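Platelet aggregation factor Sm-hPAF (Streptococcus mitis, PDB 4GWI) binds fucosylated Lewis glycans through its F-type lectin domain, the part modelled here, and as a whole is probably a cholesterol-dependent pore-forming toxin. Local coordinates at residues A[24-32]-A[40-48]; A[82-90]-A[100-108]. The protein carries 2 engineered substitutions. One frame throughout, in Å; residues are numbered along the deposited sequence.

Contact 1 (A[24-32]-A[40-48]); sequences AHGGAATRA and DYGHHSVTH. Engineered in segment 24-32: His-25 (natural residue Tyr). Unlike the reference sequence in segment 24-32: Thr-30 (reference Ala). With CA (calcium ion), chain F; MG (magnesium ion), chain C; FUC (alpha-L-fucopyranose), chain B.
Ala-24 N donates to His-48 O (3.0 Å) and His-48 N returns a bond to Gly-27 O (2.9 Å), so two loop segments, neither of them a strand, are clasped where the type I' turn 24-27 meets the end of 40-48. At the far end Arg-31 O and Ser-45 O come together because both bind the calcium ion, which Ser-45 also grips through OG; Asp-34, Asn-36, Ala-139 and Glu-140 complete the site. At the turn, the hydroxyl of Tyr-41 donates to His-25 O at 2.7 Å, approaching from well above the carbonyl plane. Between the two ends the extended Arg-31 chain lays its guanidinium between two carbonyls, His-44 O over one face and Gly-26 O over the other, while NH2 makes a weak bond to Val-46 O and a firmer one to a water shared with Tyr-41 O and His-44 ND1. This calcium-binding loop region forms part of the glycan pocket of the F-type lectin fold. His-48 NE2 and fucose O4 share a hydrogen bond of 2.6 Å, with O4 in the imidazole plane. With CG anti to the backbone N (chi1 -156°), the His-48 ring is set beside His-25, an engineered residue replacing tyrosine, and the His-25 edge points at the His-48 face in a T-shaped pair, planes 62° apart. Fucose C6 lies 3.9 Å from His-25 CG, over that ring's face. Deeper in, Thr-47 CG2 packs on Ala-32 CB at 3.6 Å.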
loop_
_atom_site.group_PDB
_atom_site.type_symbol
_atom_site.label_atom_id
_atom_site.label_comp_id
_atom_site.label_asym_id
_atom_site.label_seq_id
_atom_site.Cartn_x
_atom_site.Cartn_y
_atom_site.Cartn_z
ATOM N N ALA A 24 -7.766 13.769 0.976
ATOM C CA ALA A 24 -8.367 14.749 0.101
ATOM C C ALA A 24 -9.369 14.054 -0.772
ATOM O O ALA A 24 -9.281 12.819 -0.982
ATOM C CB ALA A 24 -7.282 15.362 -0.813
ATOM N N HIS A 25 -10.286 14.827 -1.334
ATOM C CA HIS A 25 -11.254 14.299 -2.288
ATOM C C HIS A 25 -12.032 13.088 -1.746
ATOM O O HIS A 25 -12.484 12.233 -2.545
ATOM C CB HIS A 25 -10.635 13.902 -3.630
ATOM C CG HIS A 25 -10.073 15.112 -4.385
ATOM N ND1 HIS A 25 -10.910 16.085 -4.852
ATOM C CD2 HIS A 25 -8.767 15.463 -4.750
ATOM C CE1 HIS A 25 -10.170 17.021 -5.486
ATOM N NE2 HIS A 25 -8.864 16.678 -5.403
ATOM N N GLY A 26 -12.206 13.071 -0.429
ATOM C CA GLY A 26 -12.990 11.972 0.212
ATOM C C GLY A 26 -12.236 10.644 0.193
ATOM O O GLY A 26 -12.902 9.620 0.490
ATOM N N GLY A 27 -10.931 10.569 -0.152
ATOM C CA GLY A 27 -10.281 9.230 -0.445
ATOM C C GLY A 27 -9.736 8.571 0.844
ATOM O O GLY A 27 -8.536 8.421 1.052
ATOM N N ALA A 28 -10.678 8.150 1.692
ATOM C CA ALA A 28 -10.351 7.563 2.965
ATOM C C ALA A 28 -9.360 6.394 2.865
ATOM O O ALA A 28 -9.420 5.562 1.948
ATOM C CB ALA A 28 -11.659 6.976 3.543
ATOM N N ALA A 29 -8.421 6.378 3.828
ATOM C CA ALA A 29 -7.362 5.374 3.820
ATOM C C ALA A 29 -7.922 3.944 3.860
ATOM O O ALA A 29 -7.308 3.053 3.279
ATOM C CB ALA A 29 -6.464 5.538 5.083
ATOM N N THR A 30 -9.095 3.800 4.458
ATOM C CA THR A 30 -9.676 2.425 4.567
ATOM C C THR A 30 -10.145 1.933 3.193
ATOM O O THR A 30 -10.337 0.717 3.047
ATOM C CB THR A 30 -10.827 2.374 5.548
ATOM O OG1 THR A 30 -11.729 3.467 5.300
ATOM C CG2 THR A 30 -10.339 2.544 6.927
ATOM N N ARG A 31 -10.178 2.797 2.172
ATOM C CA ARG A 31 -10.544 2.255 0.816
ATOM C C ARG A 31 -9.535 1.312 0.245
ATOM O O ARG A 31 -9.805 0.534 -0.707
ATOM C CB ARG A 31 -10.750 3.426 -0.131
ATOM C CG ARG A 31 -12.006 4.213 0.235
ATOM C CD ARG A 31 -12.058 5.443 -0.680
ATOM N NE ARG A 31 -13.323 6.178 -0.332
ATOM C CZ ARG A 31 -13.779 7.169 -1.124
ATOM N NH1 ARG A 31 -14.989 7.757 -0.818
ATOM N NH2 ARG A 31 -13.081 7.610 -2.193
ATOM N N ALA A 32 -8.270 1.303 0.748
ATOM C CA ALA A 32 -7.289 0.371 0.196
ATOM C C ALA A 32 -7.306 -0.989 0.905
ATOM O O ALA A 32 -6.584 -1.873 0.481
ATOM C CB ALA A 32 -5.818 1.012 0.316
ATOM N N ASP A 40 -11.044 2.630 -10.423
ATOM C CA ASP A 40 -11.609 3.892 -10.913
ATOM C C ASP A 40 -12.020 4.715 -9.706
ATOM O O ASP A 40 -12.869 4.328 -8.905
ATOM C CB ASP A 40 -12.885 3.556 -11.743
ATOM C CG ASP A 40 -13.503 4.801 -12.411
ATOM O OD1 ASP A 40 -14.006 4.620 -13.630
ATOM O OD2 ASP A 40 -13.522 5.862 -11.840
ATOM N N TYR A 41 -11.394 5.910 -9.581
ATOM C CA TYR A 41 -11.637 6.754 -8.385
ATOM C C TYR A 41 -13.123 7.030 -8.151
ATOM O O TYR A 41 -13.600 7.150 -7.064
ATOM C CB TYR A 41 -10.867 8.111 -8.542
ATOM C CG TYR A 41 -10.806 8.800 -7.199
ATOM C CD1 TYR A 41 -11.694 9.756 -6.799
ATOM C CD2 TYR A 41 -9.826 8.402 -6.302
ATOM C CE1 TYR A 41 -11.657 10.342 -5.505
ATOM C CE2 TYR A 41 -9.767 8.906 -5.000
ATOM C CZ TYR A 41 -10.673 9.863 -4.596
ATOM O OH TYR A 41 -10.640 10.384 -3.330
ATOM N N GLY A 42 -13.855 7.141 -9.289
ATOM C CA GLY A 42 -15.310 7.468 -9.201
ATOM C C GLY A 42 -16.162 6.341 -8.621
ATOM O O GLY A 42 -17.369 6.574 -8.295
ATOM N N HIS A 43 -15.594 5.122 -8.488
ATOM C CA HIS A 43 -16.272 4.013 -7.860
ATOM C C HIS A 43 -15.997 3.854 -6.339
ATOM O O HIS A 43 -16.470 2.925 -5.677
ATOM C CB HIS A 43 -15.937 2.730 -8.598
ATOM C CG HIS A 43 -16.319 2.767 -10.056
ATOM N ND1 HIS A 43 -15.951 1.752 -10.865
ATOM C CD2 HIS A 43 -17.067 3.654 -10.803
ATOM C CE1 HIS A 43 -16.375 2.028 -12.166
ATOM N NE2 HIS A 43 -17.089 3.179 -12.108
ATOM N N HIS A 44 -15.230 4.874 -5.812
ATOM C CA HIS A 44 -15.126 5.073 -4.343
ATOM C C HIS A 44 -14.259 4.075 -3.598
ATOM O O HIS A 44 -14.437 3.970 -2.383
ATOM C CB HIS A 44 -16.521 5.141 -3.650
ATOM C CG HIS A 44 -17.448 6.138 -4.291
ATOM N ND1 HIS A 44 -17.113 7.415 -4.433
ATOM C CD2 HIS A 44 -18.763 5.993 -4.763
ATOM C CE1 HIS A 44 -18.172 8.105 -4.982
ATOM N NE2 HIS A 44 -19.172 7.241 -5.179
ATOM N N SER A 45 -13.405 3.337 -4.293
ATOM C CA SER A 45 -12.613 2.313 -3.568
ATOM C C SER A 45 -11.111 2.642 -3.703
ATOM O O SER A 45 -10.280 1.733 -3.510
ATOM C CB SER A 45 -12.946 0.889 -4.105
ATOM O OG SER A 45 -12.471 -0.071 -3.098
ATOM N N VAL A 46 -10.785 3.927 -3.973
ATOM C CA VAL A 46 -9.366 4.320 -4.129
ATOM C C VAL A 46 -9.106 5.447 -3.138
ATOM O O VAL A 46 -9.927 6.361 -2.951
ATOM C CB VAL A 46 -9.092 4.831 -5.583
ATOM C CG1 VAL A 46 -7.641 5.308 -5.749
ATOM C CG2 VAL A 46 -9.474 3.734 -6.668
ATOM N N THR A 47 -7.918 5.375 -2.505
ATOM C CA THR A 47 -7.603 6.412 -1.478
ATOM C C THR A 47 -7.032 7.667 -2.177
ATOM O O THR A 47 -6.747 7.653 -3.395
ATOM C CB THR A 47 -6.471 5.916 -0.567
ATOM O OG1 THR A 47 -5.226 5.744 -1.299
ATOM C CG2 THR A 47 -6.732 4.507 0.055
ATOM N N HIS A 48 -6.860 8.725 -1.352
ATOM C CA HIS A 48 -6.212 9.965 -1.928
ATOM C C HIS A 48 -5.761 10.823 -0.795
ATOM O O HIS A 48 -6.553 11.152 0.112
ATOM C CB HIS A 48 -7.333 10.748 -2.729
ATOM C CG HIS A 48 -6.812 11.648 -3.797
ATOM N ND1 HIS A 48 -5.857 12.633 -3.594
ATOM C CD2 HIS A 48 -7.221 11.725 -5.125
ATOM C CE1 HIS A 48 -5.665 13.281 -4.790
ATOM N NE2 HIS A 48 -6.479 12.723 -5.723
HETATM CA CA CA F . -10.251 -0.645 -2.564
HETATM MG MG MG C . -18.225 4.050 -13.734
HETATM C C1 FUC B . -8.706 13.667 -11.169
HETATM C C2 FUC B . -7.332 14.247 -10.890
HETATM C C3 FUC B . -7.361 15.165 -9.707
HETATM C C4 FUC B . -7.852 14.374 -8.513
HETATM C C5 FUC B . -9.219 13.833 -8.875
HETATM C C6 FUC B . -9.836 13.048 -7.742
HETATM O O2 FUC B . -6.896 14.962 -12.035
HETATM O O3 FUC B . -6.095 15.639 -9.485
HETATM O O4 FUC B . -6.932 13.351 -8.245
HETATM O O5 FUC B . -9.158 13.020 -10.010
HETATM O O HOH W 1 -14.560 8.825 -4.555
HETATM O O HOH W 2 -16.555 4.934 -14.510
HETATM O O HOH W 3 -19.999 3.092 -13.081
HETATM O O HOH W 4 -18.653 5.663 -12.649
HETATM O O HOH W 5 -17.830 2.366 -14.884
HETATM O O HOH W 6 -19.318 4.823 -15.364
#

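Contact 2 (A[82-90]-A[100-108]); sequences NRLSNFDVV and ARQHFDSLN. With FUC (alpha-L-fucopyranose), chain B.
Phe-87 and Phe-104 exchange backbone hydrogen bonds, as do Val-89 and Gln-102, making 87-90 and 100-104 an antiparallel pair whose axes come within 4.6 Å at 156°. Asn-86 adds a bond from its N to Asp-105 O, and with Phe-87 it faces Phe-104 in a G1 beta bulge. On the face that carries Asp-88, Val-90, Arg-101 and His-103, the Asp-88 carboxylate holds two partners: OD1 takes Arg-101 NH1 in a salt bridge of 2.8 Å, and OD2 takes His-103 ND1 at 3.1 Å, within the plane of the imidazole. The carboxylate stands steeply to both groups. Arg-101 bends at chi3 (-59°), which brings its guanidinium over Val-90 CG2; Glu-98 bridges to NH2 and Glu-128 to NH1, fixing the group from several sides. His-103 NE2 reaches on to Asp-105 OD1. These strands are the hairpin at one edge of the five-stranded sheet in the beta sandwich of the F5/8 type C domain. The other face turns toward strands 64-74 and 112-117 and is apolar apart from Gln-102, which bonds to Phe-116 O. Phe-104 CB sits over one face of the Phe-87 ring in a CH-pi contact, 4.0 Å from its centroid; Leu-84 CD1 covers the opposite face and Leu-107 CD1 meets the rim at CZ (3.7 Å). One water joins Leu-84 O to Leu-107 N. Ahead of the strand, extended Arg-83 sends NH1 to fucose O4 (2.9 Å) and NH2 to O3.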
loop_
_atom_site.group_PDB
_atom_site.type_symbol
_atom_site.label_atom_id
_atom_site.label_comp_id
_atom_site.label_asym_id
_atom_site.label_seq_id
_atom_site.Cartn_x
_atom_site.Cartn_y
_atom_site.Cartn_z
ATOM N N ASN A 82 0.770 7.491 -12.953
ATOM C CA ASN A 82 2.165 7.767 -12.664
ATOM C C ASN A 82 2.463 8.435 -11.371
ATOM O O ASN A 82 3.616 8.545 -11.029
ATOM C CB ASN A 82 2.846 8.525 -13.857
ATOM C CG ASN A 82 2.318 9.970 -14.041
ATOM O OD1 ASN A 82 3.062 10.840 -14.496
ATOM N ND2 ASN A 82 1.038 10.228 -13.704
ATOM N N ARG A 83 1.441 8.857 -10.603
ATOM C CA ARG A 83 1.700 9.392 -9.293
ATOM C C ARG A 83 2.271 8.306 -8.366
ATOM O O ARG A 83 2.971 8.652 -7.376
ATOM C CB ARG A 83 0.406 9.954 -8.665
ATOM C CG ARG A 83 -0.098 11.244 -9.354
ATOM C CD ARG A 83 -1.526 11.528 -8.928
ATOM N NE ARG A 83 -1.894 12.811 -9.608
ATOM C CZ ARG A 83 -3.109 13.388 -9.499
ATOM N NH1 ARG A 83 -4.119 12.854 -8.728
ATOM N NH2 ARG A 83 -3.297 14.568 -10.160
ATOM N N LEU A 84 1.962 7.060 -8.661
ATOM C CA LEU A 84 2.552 5.969 -7.872
ATOM C C LEU A 84 3.902 5.570 -8.550
ATOM O O LEU A 84 3.995 4.621 -9.364
ATOM C CB LEU A 84 1.601 4.756 -7.740
ATOM C CG LEU A 84 2.168 3.620 -6.867
ATOM C CD1 LEU A 84 2.328 4.116 -5.406
ATOM C CD2 LEU A 84 1.115 2.516 -6.854
ATOM N N SER A 85 4.883 6.371 -8.215
ATOM C CA SER A 85 6.250 6.213 -8.772
ATOM C C SER A 85 7.182 6.768 -7.728
ATOM O O SER A 85 6.824 7.601 -6.885
ATOM C CB SER A 85 6.341 6.912 -10.167
ATOM O OG SER A 85 6.215 8.264 -9.909
ATOM N N ASN A 86 8.446 6.286 -7.770
ATOM C CA ASN A 86 9.483 6.659 -6.839
ATOM C C ASN A 86 9.010 6.567 -5.393
ATOM O O ASN A 86 8.839 7.557 -4.692
ATOM C CB ASN A 86 9.959 8.079 -7.165
ATOM C CG ASN A 86 11.236 8.462 -6.400
ATOM O OD1 ASN A 86 11.900 7.674 -5.781
ATOM N ND2 ASN A 86 11.523 9.762 -6.388
ATOM N N PHE A 87 8.804 5.328 -4.995
ATOM C CA PHE A 87 8.231 5.087 -3.688
ATOM C C PHE A 87 8.865 3.886 -3.030
ATOM O O PHE A 87 9.461 3.018 -3.690
ATOM C CB PHE A 87 6.680 4.854 -3.764
ATOM C CG PHE A 87 6.267 3.649 -4.566
ATOM C CD1 PHE A 87 6.129 3.696 -5.943
ATOM C CD2 PHE A 87 6.061 2.410 -3.920
ATOM C CE1 PHE A 87 5.777 2.590 -6.705
ATOM C CE2 PHE A 87 5.714 1.335 -4.665
ATOM C CZ PHE A 87 5.503 1.381 -6.009
ATOM N N ASP A 88 8.696 3.811 -1.718
ATOM C CA ASP A 88 9.162 2.631 -0.959
ATOM C C ASP A 88 7.963 1.875 -0.402
ATOM O O ASP A 88 6.887 2.460 -0.105
ATOM C CB ASP A 88 9.983 3.025 0.285
ATOM C CG ASP A 88 11.390 3.635 -0.035
ATOM O OD1 ASP A 88 11.905 4.376 0.855
ATOM O OD2 ASP A 88 11.886 3.440 -1.111
ATOM N N VAL A 89 8.113 0.580 -0.271
ATOM C CA VAL A 89 7.175 -0.291 0.551
ATOM C C VAL A 89 7.982 -0.701 1.760
ATOM O O VAL A 89 9.110 -1.266 1.622
ATOM C CB VAL A 89 6.699 -1.488 -0.264
ATOM C CG1 VAL A 89 5.719 -2.375 0.548
ATOM C CG2 VAL A 89 5.988 -0.996 -1.555
ATOM N N VAL A 90 7.432 -0.472 2.929
ATOM C CA VAL A 90 8.175 -0.592 4.190
ATOM C C VAL A 90 7.395 -1.500 5.100
ATOM O O VAL A 90 6.136 -1.470 5.207
ATOM C CB VAL A 90 8.274 0.781 4.888
ATOM C CG1 VAL A 90 9.281 0.705 6.033
ATOM C CG2 VAL A 90 8.762 1.839 3.893
ATOM N N ALA A 100 12.023 -3.934 6.989
ATOM C CA ALA A 100 12.387 -4.191 5.588
ATOM C C ALA A 100 11.935 -3.022 4.768
ATOM O O ALA A 100 11.018 -2.343 5.191
ATOM C CB ALA A 100 11.710 -5.510 5.086
ATOM N N ARG A 101 12.556 -2.794 3.628
ATOM C CA ARG A 101 12.232 -1.645 2.772
ATOM C C ARG A 101 12.651 -1.996 1.372
ATOM O O ARG A 101 13.763 -2.482 1.161
ATOM C CB ARG A 101 12.967 -0.363 3.280
ATOM C CG ARG A 101 12.740 0.839 2.392
ATOM C CD ARG A 101 13.505 2.094 2.915
ATOM N NE ARG A 101 13.104 2.434 4.242
ATOM C CZ ARG A 101 12.174 3.353 4.577
ATOM N NH1 ARG A 101 11.537 4.045 3.632
ATOM N NH2 ARG A 101 11.886 3.549 5.889
ATOM N N GLN A 102 11.752 -1.794 0.380
ATOM C CA GLN A 102 12.104 -1.949 -1.042
ATOM C C GLN A 102 11.663 -0.719 -1.764
ATOM O O GLN A 102 10.579 -0.177 -1.501
ATOM C CB GLN A 102 11.386 -3.129 -1.640
ATOM C CG GLN A 102 12.012 -4.430 -1.139
ATOM C CD GLN A 102 11.346 -5.690 -1.674
ATOM O OE1 GLN A 102 11.074 -5.784 -2.879
ATOM N NE2 GLN A 102 11.154 -6.713 -0.780
ATOM N N HIS A 103 12.493 -0.243 -2.664
ATOM C CA HIS A 103 12.219 0.923 -3.464
ATOM C C HIS A 103 11.822 0.553 -4.884
ATOM O O HIS A 103 12.362 -0.402 -5.480
ATOM C CB HIS A 103 13.499 1.760 -3.520
ATOM C CG HIS A 103 13.357 2.961 -4.442
ATOM N ND1 HIS A 103 12.653 4.057 -4.080
ATOM C CD2 HIS A 103 13.768 3.150 -5.764
ATOM C CE1 HIS A 103 12.665 4.954 -5.134
ATOM N NE2 HIS A 103 13.309 4.378 -6.162
ATOM N N PHE A 104 10.883 1.318 -5.452
ATOM C CA PHE A 104 10.401 1.120 -6.832
ATOM C C PHE A 104 10.337 2.381 -7.608
ATOM O O PHE A 104 9.853 3.388 -7.139
ATOM C CB PHE A 104 8.980 0.485 -6.862
ATOM C CG PHE A 104 8.962 -0.843 -6.173
ATOM C CD1 PHE A 104 9.302 -1.988 -6.900
ATOM C CD2 PHE A 104 8.785 -0.916 -4.760
ATOM C CE1 PHE A 104 9.446 -3.252 -6.262
ATOM C CE2 PHE A 104 8.916 -2.168 -4.172
ATOM C CZ PHE A 104 9.218 -3.301 -4.888
ATOM N N ASP A 105 10.849 2.353 -8.837
ATOM C CA ASP A 105 10.764 3.558 -9.641
ATOM C C ASP A 105 9.384 3.712 -10.242
ATOM O O ASP A 105 8.892 4.817 -10.270
ATOM C CB ASP A 105 11.738 3.432 -10.835
ATOM C CG ASP A 105 13.193 3.505 -10.422
ATOM O OD1 ASP A 105 13.531 4.155 -9.391
ATOM O OD2 ASP A 105 14.005 2.930 -11.192
ATOM N N SER A 106 8.762 2.643 -10.717
ATOM C CA SER A 106 7.530 2.720 -11.491
ATOM C C SER A 106 6.808 1.417 -11.345
ATOM O O SER A 106 7.396 0.457 -10.897
ATOM C CB SER A 106 7.890 2.789 -12.999
ATOM O OG SER A 106 6.917 3.481 -13.685
ATOM N N LEU A 107 5.530 1.393 -11.753
ATOM C CA LEU A 107 4.843 0.144 -11.982
ATOM C C LEU A 107 4.902 -0.214 -13.507
ATOM O O LEU A 107 4.367 -1.277 -13.916
ATOM C CB LEU A 107 3.372 0.301 -11.601
ATOM C CG LEU A 107 3.052 -0.249 -10.220
ATOM C CD1 LEU A 107 3.811 0.571 -9.187
ATOM C CD2 LEU A 107 1.545 -0.236 -9.933
ATOM N N ASN A 108 5.412 0.752 -14.302
ATOM C CA ASN A 108 5.579 0.644 -15.792
ATOM C C ASN A 108 4.249 0.531 -16.525
ATOM O O ASN A 108 4.106 -0.297 -17.425
ATOM C CB ASN A 108 6.397 -0.619 -16.134
ATOM C CG ASN A 108 7.881 -0.464 -15.842
ATOM O OD1 ASN A 108 8.456 0.633 -15.961
ATOM N ND2 ASN A 108 8.517 -1.572 -15.471
HETATM C C1 FUC B . -8.706 13.667 -11.169
HETATM C C2 FUC B . -7.332 14.247 -10.890
HETATM C C3 FUC B . -7.361 15.165 -9.707
HETATM C C4 FUC B . -7.852 14.374 -8.513
HETATM C C5 FUC B . -9.219 13.833 -8.875
HETATM C C6 FUC B . -9.836 13.048 -7.742
HETATM O O2 FUC B . -6.896 14.962 -12.035
HETATM O O3 FUC B . -6.095 15.639 -9.485
HETATM O O4 FUC B . -6.932 13.351 -8.245
HETATM O O5 FUC B . -9.158 13.020 -10.010
HETATM O O HOH W 7 3.982 3.910 -11.888
#

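Overall arrangement
The two contacts follow one another along the chain, neither enclosing the other. After strand 17-20, contact 1 draws 24-32 and 40-48 together and closes a short loop, residues 33-39, which supplies Asp-34 and Asn-36 to the calcium site. The chain then runs through strands 56-61 and 64-74 before contact 2 closes the 87-92/98-104 hairpin. Their centres are 19 Å apart, yet they meet at the sugar: His-48 from contact 1 and Arg-83 from contact 2 both bind fucose, and Arg-75, between them in sequence, joins in. Contact 1 thus ties together the loops at the glycan-binding end, while contact 2 runs from that end along the sheet's edge.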